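Galactose-1-phosphate uridylyltransferase (PDB 6K9Z) probably transfers uridylyl groups between UDP-glucose and galactose 1-phosphate, as its family does, and binds zinc, iron and uridine diphosphate. Local coordinates at residues E108-R111 / K112-E116; E156-A159 / S160-Y164; G168-L171 / H172-I175. The protein carries 1 engineered substitution. All coordinates share one frame; numbering follows the deposited sequence.

Contact 1. Residues E108-R111 / K112-E116; sequences EAQR and KAEKE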
ATOM      1  N   GLU A 108     -18.262 -17.789  13.381  1.00 20.38           N
ATOM      2  CA  GLU A 108     -18.120 -18.717  14.532  1.00 22.59           C
ATOM      3  C   GLU A 108     -16.678 -18.640  15.028  1.00 21.30           C
ATOM      4  O   GLU A 108     -16.475 -18.608  16.246  1.00 20.91           O
ATOM      5  CB  GLU A 108     -18.515 -20.156  14.181  1.00 26.43           C
ATOM      6  CG  GLU A 108     -20.002 -20.289  13.935  1.00 30.40           C
ATOM      7  CD  GLU A 108     -20.495 -21.637  13.413  1.00 35.88           C
ATOM      8  OE1 GLU A 108     -19.653 -22.455  12.891  1.00 42.78           O
ATOM      9  OE2 GLU A 108     -21.727 -21.862  13.508  1.00 41.28           O
ATOM     10  N   ALA A 109     -15.722 -18.596  14.097  1.00 19.86           N
ATOM     11  CA  ALA A 109     -14.276 -18.475  14.414  1.00 19.88           C
ATOM     12  C   ALA A 109     -14.085 -17.173  15.199  1.00 19.34           C
ATOM     13  O   ALA A 109     -13.312 -17.194  16.191  1.00 19.65           O
ATOM     14  CB  ALA A 109     -13.429 -18.506  13.171  1.00 19.65           C
ATOM     15  N   GLN A 110     -14.733 -16.069  14.777  1.00 17.65           N
ATOM     16  CA  GLN A 110     -14.544 -14.787  15.492  1.00 17.56           C
ATOM     17  C   GLN A 110     -15.128 -14.894  16.898  1.00 18.93           C
ATOM     18  O   GLN A 110     -14.553 -14.287  17.816  1.00 19.40           O
ATOM     19  CB  GLN A 110     -15.159 -13.627  14.708  1.00 16.54           C
ATOM     20  CG  GLN A 110     -14.974 -12.295  15.413  1.00 16.80           C
ATOM     21  CD  GLN A 110     -15.367 -11.143  14.531  1.00 16.92           C
ATOM     22  OE1 GLN A 110     -15.185 -11.218  13.309  1.00 15.89           O
ATOM     23  NE2 GLN A 110     -15.892 -10.080  15.133  1.00 16.92           N
ATOM     24  N   ARG A 111     -16.248 -15.596  17.071  1.00 19.56           N
ATOM     25  CA  ARG A 111     -16.855 -15.692  18.427  1.00 22.24           C
ATOM     26  C   ARG A 111     -15.855 -16.385  19.355  1.00 23.09           C
ATOM     27  O   ARG A 111     -15.778 -16.005  20.533  1.00 22.65           O
ATOM     28  CB  ARG A 111     -18.225 -16.371  18.379  1.00 24.07           C
ATOM     29  CG  ARG A 111     -19.342 -15.403  18.031  1.00 24.93           C
ATOM     30  CD  ARG A 111     -20.763 -15.888  18.231  1.00 26.84           C
ATOM     31  NE  ARG A 111     -21.575 -15.087  17.334  1.00 28.30           N
ATOM     32  CZ  ARG A 111     -21.918 -15.454  16.109  1.00 29.83           C
ATOM     33  NH1 ARG A 111     -21.544 -16.635  15.649  1.00 29.91           N
ATOM     34  NH2 ARG A 111     -22.640 -14.648  15.355  1.00 28.95           N
ATOM     35  N   LYS A 112     -15.141 -17.376  18.819  1.00 24.06           N
ATOM     36  CA  LYS A 112     -14.106 -18.115  19.589  1.00 26.24           C
ATOM     37  C   LYS A 112     -13.009 -17.107  19.950  1.00 24.92           C
ATOM     38  O   LYS A 112     -12.584 -17.078  21.151  1.00 25.55           O
ATOM     39  CB  LYS A 112     -13.675 -19.365  18.812  1.00 29.29           C
ATOM     40  CG  LYS A 112     -12.524 -20.156  19.408  1.00 33.34           C
ATOM     41  CD  LYS A 112     -12.666 -21.684  19.308  1.00 37.67           C
ATOM     42  CE  LYS A 112     -11.544 -22.421  20.040  1.00 41.21           C
ATOM     43  NZ  LYS A 112     -10.209 -21.851  19.683  1.00 41.89           N
ATOM     44  N   ALA A 113     -12.580 -16.286  18.992  1.00 22.12           N
ATOM     45  CA  ALA A 113     -11.492 -15.294  19.227  1.00 22.34           C
ATOM     46  C   ALA A 113     -11.941 -14.250  20.249  1.00 22.55           C
ATOM     47  O   ALA A 113     -11.103 -13.744  21.011  1.00 23.08           O
ATOM     48  CB  ALA A 113     -11.059 -14.644  17.935  1.00 21.00           C
ATOM     49  N   GLU A 114     -13.251 -13.929  20.275  1.00 21.93           N
ATOM     50  CA  GLU A 114     -13.793 -12.890  21.173  1.00 22.71           C
ATOM     51  C   GLU A 114     -13.674 -13.373  22.644  1.00 26.02           C
ATOM     52  O   GLU A 114     -13.615 -12.502  23.546  1.00 26.24           O
ATOM     53  CB  GLU A 114     -15.231 -12.510  20.768  1.00 21.15           C
ATOM     54  CG  GLU A 114     -15.290 -11.645  19.516  1.00 19.30           C
ATOM     55  CD  GLU A 114     -16.682 -11.421  18.950  1.00 18.71           C
ATOM     56  OE1 GLU A 114     -17.643 -11.895  19.588  1.00 18.93           O
ATOM     57  OE2 GLU A 114     -16.793 -10.720  17.899  1.00 18.43           O
ATOM     58  N   LYS A 115     -13.542 -14.692  22.875  1.00 29.45           N
ATOM     59  CA  LYS A 115     -13.228 -15.262  24.233  1.00 32.69           C
ATOM     60  C   LYS A 115     -11.748 -15.170  24.613  1.00 33.60           C
ATOM     61  O   LYS A 115     -11.455 -15.369  25.787  1.00 34.15           O
ATOM     62  CB  LYS A 115     -13.647 -16.727  24.255  1.00 36.33           C
ATOM     63  CG  LYS A 115     -15.105 -16.902  23.842  1.00 37.98           C
ATOM     64  CD  LYS A 115     -16.029 -16.067  24.698  1.00 41.43           C
ATOM     65  CE  LYS A 115     -17.382 -15.771  24.084  1.00 42.11           C
ATOM     66  NZ  LYS A 115     -18.493 -16.045  25.012  1.00 42.15           N
ATOM     67  N   GLU A 116     -10.858 -15.082  23.619  1.00 33.14           N
ATOM     68  CA  GLU A 116      -9.398 -15.139  23.897  1.00 36.43           C
ATOM     69  C   GLU A 116      -8.877 -13.745  24.251  1.00 35.29           C
ATOM     70  O   GLU A 116      -8.895 -12.868  23.378  1.00 34.36           O
ATOM     71  CB  GLU A 116      -8.658 -15.768  22.712  1.00 39.34           C
ATOM     72  CG  GLU A 116      -9.411 -16.928  22.081  1.00 43.53           C
ATOM     73  CD  GLU A 116      -8.663 -17.740  21.035  1.00 47.20           C
ATOM     74  OE1 GLU A 116      -8.361 -17.187  19.952  1.00 46.98           O
ATOM     75  OE2 GLU A 116      -8.395 -18.933  21.297  1.00 50.94           O
TER
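The side chain of Gln110 reaches along the helix surface to overlap that of Glu114, an i to i+4 pair in the last turns of helix 96-114, which packs on the central antiparallel sheet. Gln110 NE2 donates to Glu114 OE2 at 3.0 Å with an N-H...O angle of 155°; the oxygen is met on its anti side, by a donor tilted from the carboxylate plane. The amide and carboxylate planes stand 71° apart. With CG anti to the backbone N (chi1 -180°) and the chain extended beyond it, Gln110 carries its amide up to the acid. Both ends have further partners: Gln110 OE1 accepts from Gln253 NE2, and Glu114 OE2 also bonds Thr216 OG1, so the pair ties this helix end to the loops beside it. Ala109, Gln110 and Ala113 all rest on Phe122 of strand 121-128. Beneath the side chains the helical bonds persist, Ala113 N to Ala109 O at 3.0 Å and Glu114 N to Gln110 O at 2.8 Å. One step further on they fade, for Arg111 O receives two weak bonds, from Glu114 N at 3.3 Å and from Lys115 N at 3.5 Å.

Contact 2. Residues E156-A159 / S160-Y164; sequences ELQA and SYEWY. With FE (Fe (III) ion), chain E.
The amide of Gln158 and the carboxylate of Glu162 are the flat groups that meet, their planes 70° apart. Glu162 OE2 lies in the amide plane, at the NE2 end, and receives the bond through its anti lone pair. This is an i to i+4 pair on helix 151-167, and it is nearly straight: Gln158 NE2 to Glu162 OE2 is 2.7 Å with an N-H...O angle of 172°. A bend at chi2 (66°) swings the amide of Gln158 towards the next turn, where Glu162 CG also lies beside NE2. Another flat group, the Tyr161 ring, meets Tyr262 edge-to-face.

On a different side of the helix, the carboxylate of Glu156 chelates the iron(III) ion through both oxygens, OE1 at 2.2 Å and OE2 at 2.3 Å. A water, His252, His266 and Glu268 complete the site, and Tyr263 OH bonds Glu156 OE1. Phe8 of the second subunit packs on Glu156, Ala159 and Ser160.

The backbone of the same glutamate is held too. Glu156 O accepts from Ser160 N at 2.9 Å and from Ser160 OG, the two donors approaching opposite faces of the carbonyl plane. Ser160 OG also bonds His172 NE2, linking this helix to the next. Replacing Ser160 with an alanine would probably leave Glu156 O with its amide donor but His172 NE2 without this partner. The hydroxyl stands above the carbonyl plane, not on a lone pair, with Ser160 OG 2.7 Å from Glu156 O.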
ATOM      1  N   GLU A 156      -8.800   4.578  10.842  1.00 16.46           N
ATOM      2  CA  GLU A 156     -10.249   4.741  10.563  1.00 16.05           C
ATOM      3  C   GLU A 156     -10.995   4.864  11.904  1.00 16.25           C
ATOM      4  O   GLU A 156     -11.938   5.693  11.998  1.00 15.97           O
ATOM      5  CB  GLU A 156     -10.820   3.591   9.754  1.00 15.64           C
ATOM      6  CG  GLU A 156     -10.228   3.350   8.362  1.00 15.84           C
ATOM      7  CD  GLU A 156     -11.077   2.532   7.409  1.00 16.22           C
ATOM      8  OE1 GLU A 156     -12.155   1.992   7.851  1.00 16.29           O
ATOM      9  OE2 GLU A 156     -10.708   2.431   6.214  1.00 16.61           O
ATOM     10  N   LEU A 157     -10.603   4.079  12.894  1.00 16.51           N
ATOM     11  CA  LEU A 157     -11.267   4.078  14.225  1.00 17.41           C
ATOM     12  C   LEU A 157     -11.067   5.446  14.863  1.00 18.57           C
ATOM     13  O   LEU A 157     -12.023   6.025  15.436  1.00 18.92           O
ATOM     14  CB  LEU A 157     -10.656   2.973  15.068  1.00 17.95           C
ATOM     15  CG  LEU A 157     -11.133   1.551  14.765  1.00 17.77           C
ATOM     16  CD1 LEU A 157     -10.179   0.562  15.356  1.00 18.38           C
ATOM     17  CD2 LEU A 157     -12.562   1.291  15.251  1.00 18.42           C
ATOM     18  N   GLN A 158      -9.848   5.978  14.790  1.00 19.28           N
ATOM     19  CA  GLN A 158      -9.552   7.257  15.439  1.00 21.30           C
ATOM     20  C   GLN A 158     -10.380   8.345  14.734  1.00 21.23           C
ATOM     21  O   GLN A 158     -11.011   9.158  15.430  1.00 21.59           O
ATOM     22  CB  GLN A 158      -8.044   7.521  15.477  1.00 23.87           C
ATOM     23  CG  GLN A 158      -7.712   8.831  16.172  1.00 27.22           C
ATOM     24  CD  GLN A 158      -8.072   8.763  17.643  1.00 30.23           C
ATOM     25  OE1 GLN A 158      -7.995   7.701  18.279  1.00 33.01           O
ATOM     26  NE2 GLN A 158      -8.456   9.900  18.228  1.00 32.90           N
ATOM     27  N   ALA A 159     -10.395   8.423  13.406  1.00 20.14           N
ATOM     28  CA  ALA A 159     -11.176   9.477  12.719  1.00 21.03           C
ATOM     29  C   ALA A 159     -12.668   9.302  13.052  1.00 20.62           C
ATOM     30  O   ALA A 159     -13.327  10.343  13.251  1.00 22.31           O
ATOM     31  CB  ALA A 159     -10.991   9.412  11.219  1.00 20.92           C
ATOM     32  N   SER A 160     -13.158   8.066  13.034  1.00 19.59           N
ATOM     33  CA  SER A 160     -14.581   7.724  13.277  1.00 19.86           C
ATOM     34  C   SER A 160     -14.993   8.183  14.684  1.00 20.92           C
ATOM     35  O   SER A 160     -16.063   8.833  14.853  1.00 22.16           O
ATOM     36  CB  SER A 160     -14.827   6.288  13.095  1.00 18.63           C
ATOM     37  OG  SER A 160     -14.654   5.912  11.742  1.00 18.47           O
ATOM     38  N   TYR A 161     -14.151   7.898  15.662  1.00 21.53           N
ATOM     39  CA  TYR A 161     -14.338   8.281  17.076  1.00 23.42           C
ATOM     40  C   TYR A 161     -14.402   9.804  17.204  1.00 25.75           C
ATOM     41  O   TYR A 161     -15.352  10.368  17.819  1.00 26.24           O
ATOM     42  CB  TYR A 161     -13.191   7.739  17.929  1.00 23.83           C
ATOM     43  CG  TYR A 161     -13.320   8.151  19.368  1.00 25.97           C
ATOM     44  CD1 TYR A 161     -14.268   7.551  20.177  1.00 26.89           C
ATOM     45  CD2 TYR A 161     -12.527   9.137  19.921  1.00 27.23           C
ATOM     46  CE1 TYR A 161     -14.431   7.926  21.504  1.00 28.51           C
ATOM     47  CE2 TYR A 161     -12.682   9.516  21.250  1.00 29.85           C
ATOM     48  CZ  TYR A 161     -13.611   8.885  22.051  1.00 30.09           C
ATOM     49  OH  TYR A 161     -13.737   9.265  23.364  1.00 32.85           O
ATOM     50  N   GLU A 162     -13.422  10.489  16.612  1.00 26.60           N
ATOM     51  CA  GLU A 162     -13.298  11.969  16.735  1.00 29.92           C
ATOM     52  C   GLU A 162     -14.549  12.617  16.121  1.00 30.41           C
ATOM     53  O   GLU A 162     -15.026  13.628  16.670  1.00 32.06           O
ATOM     54  CB  GLU A 162     -12.012  12.485  16.070  1.00 31.43           C
ATOM     55  CG  GLU A 162     -10.750  12.114  16.837  1.00 32.99           C
ATOM     56  CD  GLU A 162      -9.418  12.648  16.295  1.00 35.79           C
ATOM     57  OE1 GLU A 162      -9.410  13.609  15.515  1.00 39.69           O
ATOM     58  OE2 GLU A 162      -8.374  12.128  16.714  1.00 37.59           O
ATOM     59  N   TRP A 163     -15.002  12.094  14.986  1.00 29.55           N
ATOM     60  CA  TRP A 163     -16.197  12.603  14.285  1.00 31.48           C
ATOM     61  C   TRP A 163     -17.406  12.463  15.210  1.00 32.10           C
ATOM     62  O   TRP A 163     -18.158  13.438  15.347  1.00 33.34           O
ATOM     63  CB  TRP A 163     -16.461  11.870  12.976  1.00 31.95           C
ATOM     64  CG  TRP A 163     -17.855  12.159  12.505  1.00 35.64           C
ATOM     65  CD1 TRP A 163     -19.030  11.603  12.951  1.00 37.37           C
ATOM     66  CD2 TRP A 163     -18.228  13.106  11.511  1.00 38.03           C
ATOM     67  NE1 TRP A 163     -20.112  12.140  12.300  1.00 38.52           N
ATOM     68  CE2 TRP A 163     -19.644  13.073  11.416  1.00 40.73           C
ATOM     69  CE3 TRP A 163     -17.488  13.968  10.704  1.00 39.70           C
ATOM     70  CZ2 TRP A 163     -20.353  13.883  10.544  1.00 42.22           C
ATOM     71  CZ3 TRP A 163     -18.188  14.773   9.850  1.00 43.27           C
ATOM     72  CH2 TRP A 163     -19.593  14.719   9.767  1.00 44.46           C
ATOM     73  N   TYR A 164     -17.579  11.259  15.769  1.00 30.39           N
ATOM     74  CA  TYR A 164     -18.716  10.858  16.644  1.00 31.37           C
ATOM     75  C   TYR A 164     -18.768  11.769  17.877  1.00 33.81           C
ATOM     76  O   TYR A 164     -19.867  12.301  18.250  1.00 35.24           O
ATOM     77  CB  TYR A 164     -18.560   9.382  17.029  1.00 29.96           C
ATOM     78  CG  TYR A 164     -19.705   8.829  17.821  1.00 31.77           C
ATOM     79  CD1 TYR A 164     -20.809   8.288  17.181  1.00 32.68           C
ATOM     80  CD2 TYR A 164     -19.686   8.848  19.196  1.00 34.17           C
ATOM     81  CE1 TYR A 164     -21.882   7.800  17.901  1.00 34.26           C
ATOM     82  CE2 TYR A 164     -20.770   8.396  19.935  1.00 36.67           C
ATOM     83  CZ  TYR A 164     -21.863   7.853  19.280  1.00 36.46           C
ATOM     84  OH  TYR A 164     -22.926   7.375  20.000  1.00 38.88           O
TER
HETATM   85 FE    FE E 403     -12.566   1.228   5.783  1.00 14.53          FE
HETATM   86  O   HOH W   1     -13.297   3.241   5.142  1.00 15.61           O

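Contact 3. Residues G168-L171 / H172-I175; sequences GSCL and HCRI. With ZN (zinc ion), chain D.
Cys170 SG is gripped by a metal ion and a backbone amide at once: it binds the zinc ion at 2.3 Å and accepts from Cys173 N at 3.4 Å, with an N-H...S angle of 153°. Cys170 is the N-cap of helix 171-178, so its sulfur takes up an amide of the first turn, which has no helical carbonyl before it. SG stands anti to the backbone N (chi1 168°), the position that carries it both to the metal and over the helix start. Cys173 SG binds the same ion at 2.3 Å, making the CxxC half of a Cys2His2 zinc site that His211 and His264 complete. Cys170 CB and Cys173 CB pack 3.9 Å apart.

Between the cysteines, His172 turns its ring away from the zinc. Cys170 SG lies at the edge of this ring, near its plane, and also touches His172 CB at 3.6 Å. The ring has other partners: ND1 bonds Tyr207 OH, NE2 is tied to the preceding helix, and Phe8 of the second subunit stacks on the ring.

Further along, the regular helical bonds begin with Arg174 N to Cys170 O at 3.2 Å. Arg174 folds back, bent at chi2 and chi3, and its CG comes 3.6 Å from Ser169 OG, which lies near the plane of the guanidinium at its edge. Leu171 CG and Ile175 CD1 meet on an apolar side, and Trp163 of the preceding helix packs against Leu171, Ser169 and Arg174.

The chemistry implies a helix start organised round its metal: the zinc fixes both cysteines, and the amide N-H pointing at the coordinated Cys170 SG probably helps stabilise negative charge on that sulfur.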
ATOM      1  N   GLY A 168     -21.632  13.907  17.119  1.00 43.74           N
ATOM      2  CA  GLY A 168     -22.730  13.210  17.832  1.00 44.79           C
ATOM      3  C   GLY A 168     -23.436  12.076  17.092  1.00 43.51           C
ATOM      4  O   GLY A 168     -24.435  11.578  17.633  1.00 47.15           O
ATOM      5  N   SER A 169     -22.949  11.663  15.922  1.00 40.25           N
ATOM      6  CA  SER A 169     -23.560  10.560  15.118  1.00 38.64           C
ATOM      7  C   SER A 169     -22.454   9.725  14.457  1.00 33.96           C
ATOM      8  O   SER A 169     -21.296  10.171  14.417  1.00 35.51           O
ATOM      9  CB  SER A 169     -24.537  11.118  14.088  1.00 41.05           C
ATOM     10  OG  SER A 169     -23.847  11.546  12.925  1.00 40.83           O
ATOM     11  N   CYS A 170     -22.792   8.486  14.010  1.00 29.69           N
ATOM     12  CA  CYS A 170     -21.803   7.649  13.291  1.00 26.40           C
ATOM     13  C   CYS A 170     -21.640   8.174  11.842  1.00 26.61           C
ATOM     14  O   CYS A 170     -22.626   8.212  11.068  1.00 28.91           O
ATOM     15  CB  CYS A 170     -22.265   6.190  13.273  1.00 24.31           C
ATOM     16  SG  CYS A 170     -21.323   5.127  12.149  1.00 20.86           S
ATOM     17  N   LEU A 171     -20.379   8.565  11.491  1.00 25.09           N
ATOM     18  CA  LEU A 171     -20.074   9.110  10.130  1.00 24.37           C
ATOM     19  C   LEU A 171     -20.406   8.065   9.062  1.00 21.89           C
ATOM     20  O   LEU A 171     -20.973   8.429   8.029  1.00 22.27           O
ATOM     21  CB  LEU A 171     -18.605   9.504   9.987  1.00 24.66           C
ATOM     22  CG  LEU A 171     -18.241  10.097   8.622  1.00 25.18           C
ATOM     23  CD1 LEU A 171     -19.185  11.213   8.193  1.00 27.62           C
ATOM     24  CD2 LEU A 171     -16.811  10.584   8.661  1.00 25.70           C
ATOM     25  N   HIS A 172     -20.119   6.791   9.343  1.00 20.04           N
ATOM     26  CA  HIS A 172     -20.402   5.707   8.365  1.00 18.53           C
ATOM     27  C   HIS A 172     -21.910   5.646   8.101  1.00 19.74           C
ATOM     28  O   HIS A 172     -22.307   5.477   6.943  1.00 19.13           O
ATOM     29  CB  HIS A 172     -19.903   4.358   8.895  1.00 17.94           C
ATOM     30  CG  HIS A 172     -18.441   4.316   9.182  1.00 17.89           C
ATOM     31  ND1 HIS A 172     -17.524   3.881   8.252  1.00 17.12           N
ATOM     32  CD2 HIS A 172     -17.739   4.634  10.288  1.00 18.75           C
ATOM     33  CE1 HIS A 172     -16.318   3.940   8.771  1.00 17.75           C
ATOM     34  NE2 HIS A 172     -16.423   4.393  10.019  1.00 18.30           N
ATOM     35  N   CYS A 173     -22.712   5.788   9.155  1.00 20.81           N
ATOM     36  CA  CYS A 173     -24.193   5.744   9.014  1.00 22.46           C
ATOM     37  C   CYS A 173     -24.601   6.879   8.025  1.00 24.62           C
ATOM     38  O   CYS A 173     -25.509   6.685   7.133  1.00 26.13           O
ATOM     39  CB  CYS A 173     -24.875   5.907  10.374  1.00 23.53           C
ATOM     40  SG  CYS A 173     -25.080   4.324  11.268  1.00 21.63           S
ATOM     41  N   ARG A 174     -24.010   8.049   8.223  1.00 26.75           N
ATOM     42  CA  ARG A 174     -24.349   9.271   7.416  1.00 30.01           C
ATOM     43  C   ARG A 174     -23.979   9.001   5.950  1.00 27.82           C
ATOM     44  O   ARG A 174     -24.757   9.308   5.068  1.00 28.42           O
ATOM     45  CB  ARG A 174     -23.634  10.473   8.020  1.00 33.63           C
ATOM     46  CG  ARG A 174     -24.036  10.757   9.465  1.00 38.76           C
ATOM     47  CD  ARG A 174     -25.401  11.425   9.575  1.00 45.38           C
ATOM     48  NE  ARG A 174     -25.584  12.444   8.537  1.00 52.13           N
ATOM     49  CZ  ARG A 174     -24.883  13.591   8.400  1.00 56.48           C
ATOM     50  NH1 ARG A 174     -23.900  13.889   9.236  1.00 57.98           N
ATOM     51  NH2 ARG A 174     -25.172  14.430   7.407  1.00 57.60           N
ATOM     52  N   ILE A 175     -22.805   8.445   5.709  1.00 26.02           N
ATOM     53  CA  ILE A 175     -22.340   8.132   4.328  1.00 24.60           C
ATOM     54  C   ILE A 175     -23.275   7.098   3.670  1.00 24.10           C
ATOM     55  O   ILE A 175     -23.780   7.324   2.534  1.00 24.69           O
ATOM     56  CB  ILE A 175     -20.865   7.716   4.350  1.00 23.35           C
ATOM     57  CG1 ILE A 175     -19.954   8.897   4.662  1.00 24.54           C
ATOM     58  CG2 ILE A 175     -20.515   7.065   3.017  1.00 22.66           C
ATOM     59  CD1 ILE A 175     -18.498   8.542   4.914  1.00 23.85           C
TER
HETATM   60 ZN    ZN D 402     -22.966   3.515  11.761  1.00 18.40          ZN

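From the N terminus, contact 1 comes first, near the end of helix 96-114; the chain then runs through strands 121-128 and 140-146 before helix 151-167 carries contact 2, and a short loop leads into contact 3 at the start of helix 171-178. All three are local and in series: none nests within or crosses another, and each spans about a helical turn rather than closing a long loop. Contact 1 stands apart, its centre about 25 Å from that of contact 2. Contacts 2 and 3 do touch, through Trp163 CD1 against Ser169 O besides the Ser160-to-His172 bond, joining iron and zinc neighbourhoods where both meet the second subunit.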